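Local atomic coordinates of EmGH1 (Erythrobacter marinus, PDB entry 5Z87), a protein that probably hydrolyses beta-glucosidic bonds, as a bacterial member of glycosyl hydrolase family 3. Residues Y84-S96 against V115-E129. Sequence-based numbering, arbitrary orientation.
Sequences YFAHGIGGVYSAS and VVSRSRFGIPAFVFE. With EDO (1,2-ethanediol), chain M.
Over one face of the Phe85 ring runs the Arg118 side chain, its CD 4.0 Å from the ring centroid in a CH-pi contact, while Val115 CG2 meets the ring edge near its plane. The guanidinium lies 22° from the ring plane, with Phe85 CE2 over one of its faces; Glu79 and Glu114 pair with its nitrogens. The Tyr93 ring carries its own neighbour Ser94 CB over one face and has Phe128 O obliquely beside CD1. Ile89 CG2 packs on Ala125 CB at 3.6 Å. Further along the chain, strands 91-93 and 126-129 pair in parallel; the last backbone hydrogen bond, Ser94 N to Phe128 O (2.8 Å), is almost straight (178°). Glu129, bent at chi2 (-74°), brings its carboxylate to loop 94-96: OE1 takes Ala95 N (2.7 Å) and Ser96 N (3.0 Å), both on the syn side but tilted to opposite faces of its plane, and OE2 receives Ser96 OG from above that plane. With the carboxylate gone, as in an alanine here, both amides and the hydroxyl would probably lose their acceptors, leaving the loop free to shift. Within the TIM-barrel-type domain's beta-alpha-beta unit, this grip is consistent with steadying the chain beside Tyr93, which bonds Glu130 and lines the dithiothreitol pocket.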
loop_
_atom_site.group_PDB
_atom_site.type_symbol
_atom_site.label_atom_id
_atom_site.label_comp_id
_atom_site.label_asym_id
_atom_site.label_seq_id
_atom_site.Cartn_x
_atom_site.Cartn_y
_atom_site.Cartn_z
ATOM N N TYR A 84 6.585 -35.921 -25.876
ATOM C CA TYR A 84 7.773 -35.125 -26.199
ATOM C C TYR A 84 9.053 -35.694 -25.590
ATOM O O TYR A 84 10.143 -35.371 -26.067
ATOM C CB TYR A 84 7.621 -33.670 -25.730
ATOM C CG TYR A 84 7.824 -33.479 -24.231
ATOM C CD1 TYR A 84 9.098 -33.338 -23.682
ATOM C CD2 TYR A 84 6.735 -33.428 -23.368
ATOM C CE1 TYR A 84 9.275 -33.181 -22.326
ATOM C CE2 TYR A 84 6.905 -33.268 -22.012
ATOM C CZ TYR A 84 8.170 -33.135 -21.496
ATOM O OH TYR A 84 8.333 -32.973 -20.142
ATOM N N PHE A 85 8.951 -36.481 -24.518
ATOM C CA PHE A 85 10.149 -36.966 -23.840
ATOM C C PHE A 85 10.942 -37.936 -24.714
ATOM O O PHE A 85 12.117 -38.187 -24.437
ATOM C CB PHE A 85 9.767 -37.627 -22.507
ATOM C CG PHE A 85 10.942 -37.955 -21.622
ATOM C CD1 PHE A 85 11.860 -36.974 -21.260
ATOM C CD2 PHE A 85 11.126 -39.246 -21.147
ATOM C CE1 PHE A 85 12.940 -37.277 -20.450
ATOM C CE2 PHE A 85 12.208 -39.562 -20.338
ATOM C CZ PHE A 85 13.120 -38.579 -19.990
ATOM N N ALA A 86 10.335 -38.459 -25.774
ATOM C CA ALA A 86 11.093 -39.209 -26.766
ATOM C C ALA A 86 12.255 -38.395 -27.326
ATOM O O ALA A 86 13.236 -38.977 -27.798
ATOM C CB ALA A 86 10.156 -39.666 -27.892
ATOM N N HIS A 87 12.188 -37.066 -27.251
ATOM C CA HIS A 87 13.258 -36.194 -27.721
ATOM C C HIS A 87 14.026 -35.543 -26.579
ATOM O O HIS A 87 14.711 -34.538 -26.791
ATOM C CB HIS A 87 12.693 -35.125 -28.649
ATOM C CG HIS A 87 11.639 -35.646 -29.570
ATOM N ND1 HIS A 87 11.917 -36.544 -30.580
ATOM C CD2 HIS A 87 10.304 -35.422 -29.617
ATOM C CE1 HIS A 87 10.799 -36.838 -31.220
ATOM N NE2 HIS A 87 9.804 -36.178 -30.652
ATOM N N GLY A 88 13.940 -36.091 -25.375
ATOM C CA GLY A 88 14.634 -35.456 -24.272
ATOM C C GLY A 88 13.754 -34.449 -23.557
ATOM O O GLY A 88 12.523 -34.567 -23.582
ATOM N N ILE A 89 14.367 -33.449 -22.925
ATOM C CA ILE A 89 13.646 -32.586 -22.000
ATOM C C ILE A 89 14.473 -31.332 -21.780
ATOM O O ILE A 89 15.706 -31.371 -21.799
ATOM C CB ILE A 89 13.339 -33.344 -20.677
ATOM C CG1 ILE A 89 12.248 -32.638 -19.866
ATOM C CG2 ILE A 89 14.602 -33.564 -19.842
ATOM C CD1 ILE A 89 11.550 -33.558 -18.883
ATOM N N GLY A 90 13.790 -30.206 -21.599
ATOM C CA GLY A 90 14.462 -28.979 -21.220
ATOM C C GLY A 90 15.135 -29.063 -19.865
ATOM O O GLY A 90 16.351 -28.892 -19.750
ATOM N N GLY A 91 14.350 -29.318 -18.820
ATOM C CA GLY A 91 14.907 -29.438 -17.489
ATOM C C GLY A 91 14.012 -30.278 -16.609
ATOM O O GLY A 91 12.902 -30.658 -16.987
ATOM N N VAL A 92 14.524 -30.584 -15.422
ATOM C CA VAL A 92 13.711 -31.123 -14.345
ATOM C C VAL A 92 13.986 -30.277 -13.116
ATOM O O VAL A 92 15.038 -29.643 -12.984
ATOM C CB VAL A 92 13.981 -32.616 -14.033
ATOM C CG1 VAL A 92 13.492 -33.499 -15.161
ATOM C CG2 VAL A 92 15.458 -32.858 -13.715
ATOM N N TYR A 93 13.019 -30.278 -12.212
ATOM C CA TYR A 93 13.092 -29.501 -10.987
ATOM C C TYR A 93 13.110 -30.446 -9.801
ATOM O O TYR A 93 12.282 -31.361 -9.725
ATOM C CB TYR A 93 11.904 -28.541 -10.885
ATOM C CG TYR A 93 11.818 -27.794 -9.580
ATOM C CD1 TYR A 93 12.927 -27.162 -9.045
ATOM C CD2 TYR A 93 10.617 -27.698 -8.898
ATOM C CE1 TYR A 93 12.837 -26.452 -7.856
ATOM C CE2 TYR A 93 10.515 -26.989 -7.711
ATOM C CZ TYR A 93 11.618 -26.374 -7.196
ATOM O OH TYR A 93 11.505 -25.686 -6.014
ATOM N N SER A 94 14.068 -30.237 -8.899
ATOM C CA SER A 94 14.077 -30.910 -7.603
ATOM C C SER A 94 14.339 -32.417 -7.729
ATOM O O SER A 94 13.481 -33.245 -7.398
ATOM C CB SER A 94 12.752 -30.633 -6.876
ATOM O OG SER A 94 12.892 -30.811 -5.485
ATOM N N ALA A 95 15.534 -32.773 -8.199
ATOM C CA ALA A 95 15.934 -34.161 -8.382
ATOM C C ALA A 95 16.585 -34.752 -7.143
ATOM O O ALA A 95 16.790 -35.969 -7.090
ATOM C CB ALA A 95 16.900 -34.285 -9.567
ATOM N N SER A 96 16.911 -33.922 -6.154
ATOM C CA SER A 96 17.556 -34.417 -4.944
ATOM C C SER A 96 16.647 -35.373 -4.177
ATOM O O SER A 96 17.116 -36.382 -3.638
ATOM C CB SER A 96 17.947 -33.232 -4.073
ATOM O OG SER A 96 16.969 -32.208 -4.220
ATOM N N VAL A 115 17.869 -39.471 -20.248
ATOM C CA VAL A 115 17.587 -38.292 -21.053
ATOM C C VAL A 115 18.471 -38.284 -22.291
ATOM O O VAL A 115 17.997 -38.128 -23.422
ATOM C CB VAL A 115 17.785 -37.019 -20.211
ATOM C CG1 VAL A 115 17.613 -35.775 -21.062
ATOM C CG2 VAL A 115 16.846 -37.020 -19.009
ATOM N N VAL A 116 19.773 -38.460 -22.086
ATOM C CA VAL A 116 20.743 -38.351 -23.172
ATOM C C VAL A 116 20.507 -39.442 -24.213
ATOM O O VAL A 116 20.669 -39.219 -25.421
ATOM C CB VAL A 116 22.169 -38.393 -22.582
ATOM C CG1 VAL A 116 23.182 -38.968 -23.572
ATOM C CG2 VAL A 116 22.591 -36.988 -22.118
ATOM N N SER A 117 20.087 -40.626 -23.770
ATOM C CA SER A 117 19.833 -41.713 -24.705
ATOM C C SER A 117 18.621 -41.453 -25.583
ATOM O O SER A 117 18.453 -42.130 -26.601
ATOM C CB SER A 117 19.624 -43.017 -23.948
ATOM O OG SER A 117 18.363 -42.956 -23.310
ATOM N N ARG A 118 17.764 -40.508 -25.204
ATOM C CA ARG A 118 16.586 -40.199 -25.999
ATOM C C ARG A 118 16.831 -39.084 -27.007
ATOM O O ARG A 118 16.226 -39.096 -28.081
ATOM C CB ARG A 118 15.417 -39.836 -25.081
ATOM C CG ARG A 118 14.672 -41.060 -24.560
ATOM C CD ARG A 118 13.993 -40.799 -23.216
ATOM N NE ARG A 118 13.014 -41.842 -22.915
ATOM C CZ ARG A 118 13.238 -42.859 -22.091
ATOM N NH1 ARG A 118 12.292 -43.768 -21.886
ATOM N NH2 ARG A 118 14.405 -42.966 -21.468
ATOM N N SER A 119 17.712 -38.134 -26.697
ATOM C CA SER A 119 18.025 -37.050 -27.617
ATOM C C SER A 119 18.932 -37.528 -28.751
ATOM O O SER A 119 20.024 -38.055 -28.510
ATOM C CB SER A 119 18.697 -35.900 -26.872
ATOM O OG SER A 119 19.145 -34.900 -27.777
ATOM N N ARG A 120 18.486 -37.300 -29.993
ATOM C CA ARG A 120 19.292 -37.583 -31.179
ATOM C C ARG A 120 20.693 -36.998 -31.073
ATOM O O ARG A 120 21.636 -37.533 -31.668
ATOM C CB ARG A 120 18.575 -37.032 -32.416
ATOM C CG ARG A 120 19.065 -37.537 -33.743
ATOM C CD ARG A 120 17.994 -37.373 -34.830
ATOM N NE ARG A 120 17.534 -35.988 -34.956
ATOM C CZ ARG A 120 17.667 -35.248 -36.052
ATOM N NH1 ARG A 120 18.262 -35.759 -37.131
ATOM N NH2 ARG A 120 17.215 -33.996 -36.067
ATOM N N PHE A 121 20.858 -35.928 -30.289
ATOM C CA PHE A 121 22.128 -35.230 -30.124
ATOM C C PHE A 121 22.678 -35.318 -28.703
ATOM O O PHE A 121 23.656 -34.635 -28.382
ATOM C CB PHE A 121 21.967 -33.767 -30.537
ATOM C CG PHE A 121 21.342 -33.599 -31.887
ATOM C CD1 PHE A 121 22.128 -33.620 -33.039
ATOM C CD2 PHE A 121 19.964 -33.465 -32.016
ATOM C CE1 PHE A 121 21.548 -33.484 -34.296
ATOM C CE2 PHE A 121 19.379 -33.323 -33.266
ATOM C CZ PHE A 121 20.174 -33.330 -34.405
ATOM N N GLY A 122 22.083 -36.139 -27.849
ATOM C CA GLY A 122 22.608 -36.320 -26.506
ATOM C C GLY A 122 22.479 -35.118 -25.592
ATOM O O GLY A 122 23.316 -34.939 -24.696
ATOM N N ILE A 123 21.456 -34.288 -25.787
ATOM C CA ILE A 123 21.248 -33.110 -24.942
ATOM C C ILE A 123 20.860 -33.566 -23.538
ATOM O O ILE A 123 19.836 -34.246 -23.370
ATOM C CB ILE A 123 20.185 -32.175 -25.540
ATOM C CG1 ILE A 123 20.518 -31.856 -27.006
ATOM C CG2 ILE A 123 20.041 -30.890 -24.682
ATOM C CD1 ILE A 123 19.383 -31.166 -27.796
ATOM N N PRO A 124 21.647 -33.255 -22.515
ATOM C CA PRO A 124 21.233 -33.560 -21.142
ATOM C C PRO A 124 20.199 -32.549 -20.650
ATOM O O PRO A 124 19.968 -31.500 -21.253
ATOM C CB PRO A 124 22.542 -33.467 -20.336
ATOM C CG PRO A 124 23.642 -33.196 -21.366
ATOM C CD PRO A 124 22.951 -32.572 -22.541
ATOM N N ALA A 125 19.563 -32.898 -19.539
ATOM C CA ALA A 125 18.627 -31.998 -18.879
ATOM C C ALA A 125 19.360 -30.974 -18.016
ATOM O O ALA A 125 20.417 -31.257 -17.447
ATOM C CB ALA A 125 17.655 -32.798 -18.013
ATOM N N PHE A 126 18.805 -29.759 -17.942
ATOM C CA PHE A 126 19.084 -28.915 -16.785
ATOM C C PHE A 126 18.492 -29.601 -15.560
ATOM O O PHE A 126 17.402 -30.175 -15.622
ATOM C CB PHE A 126 18.484 -27.509 -16.943
ATOM C CG PHE A 126 19.467 -26.473 -17.448
ATOM C CD1 PHE A 126 20.686 -26.276 -16.817
ATOM C CD2 PHE A 126 19.174 -25.706 -18.566
ATOM C CE1 PHE A 126 21.594 -25.328 -17.295
ATOM C CE2 PHE A 126 20.084 -24.749 -19.046
ATOM C CZ PHE A 126 21.286 -24.564 -18.410
ATOM N N VAL A 127 19.234 -29.594 -14.464
ATOM C CA VAL A 127 18.781 -30.164 -13.202
ATOM C C VAL A 127 18.709 -28.994 -12.231
ATOM O O VAL A 127 19.743 -28.531 -11.733
ATOM C CB VAL A 127 19.713 -31.269 -12.689
ATOM C CG1 VAL A 127 19.221 -31.816 -11.346
ATOM C CG2 VAL A 127 19.816 -32.386 -13.719
ATOM N N PHE A 128 17.499 -28.498 -11.977
ATOM C CA PHE A 128 17.311 -27.259 -11.223
ATOM C C PHE A 128 17.043 -27.585 -9.760
ATOM O O PHE A 128 16.160 -28.396 -9.452
ATOM C CB PHE A 128 16.148 -26.434 -11.792
ATOM C CG PHE A 128 16.436 -25.788 -13.117
ATOM C CD1 PHE A 128 17.413 -24.811 -13.229
ATOM C CD2 PHE A 128 15.707 -26.136 -14.248
ATOM C CE1 PHE A 128 17.681 -24.194 -14.447
ATOM C CE2 PHE A 128 15.955 -25.520 -15.464
ATOM C CZ PHE A 128 16.966 -24.552 -15.565
ATOM N N GLU A 129 17.795 -26.957 -8.864
ATOM C CA GLU A 129 17.556 -27.095 -7.430
ATOM C C GLU A 129 17.380 -25.703 -6.829
ATOM O O GLU A 129 17.515 -24.693 -7.521
ATOM C CB GLU A 129 18.691 -27.876 -6.756
ATOM C CG GLU A 129 18.872 -29.303 -7.323
ATOM C CD GLU A 129 17.792 -30.264 -6.873
ATOM O OE1 GLU A 129 17.690 -31.364 -7.461
ATOM O OE2 GLU A 129 17.029 -29.928 -5.933
HETATM C C1 EDO M . 19.583 -43.223 -29.759
HETATM O O1 EDO M . 18.910 -41.974 -29.548
HETATM C C2 EDO M . 18.721 -44.389 -29.290
HETATM O O2 EDO M . 18.858 -45.479 -30.211
HETATM O O HOH W 1 17.234 -32.945 -23.365
#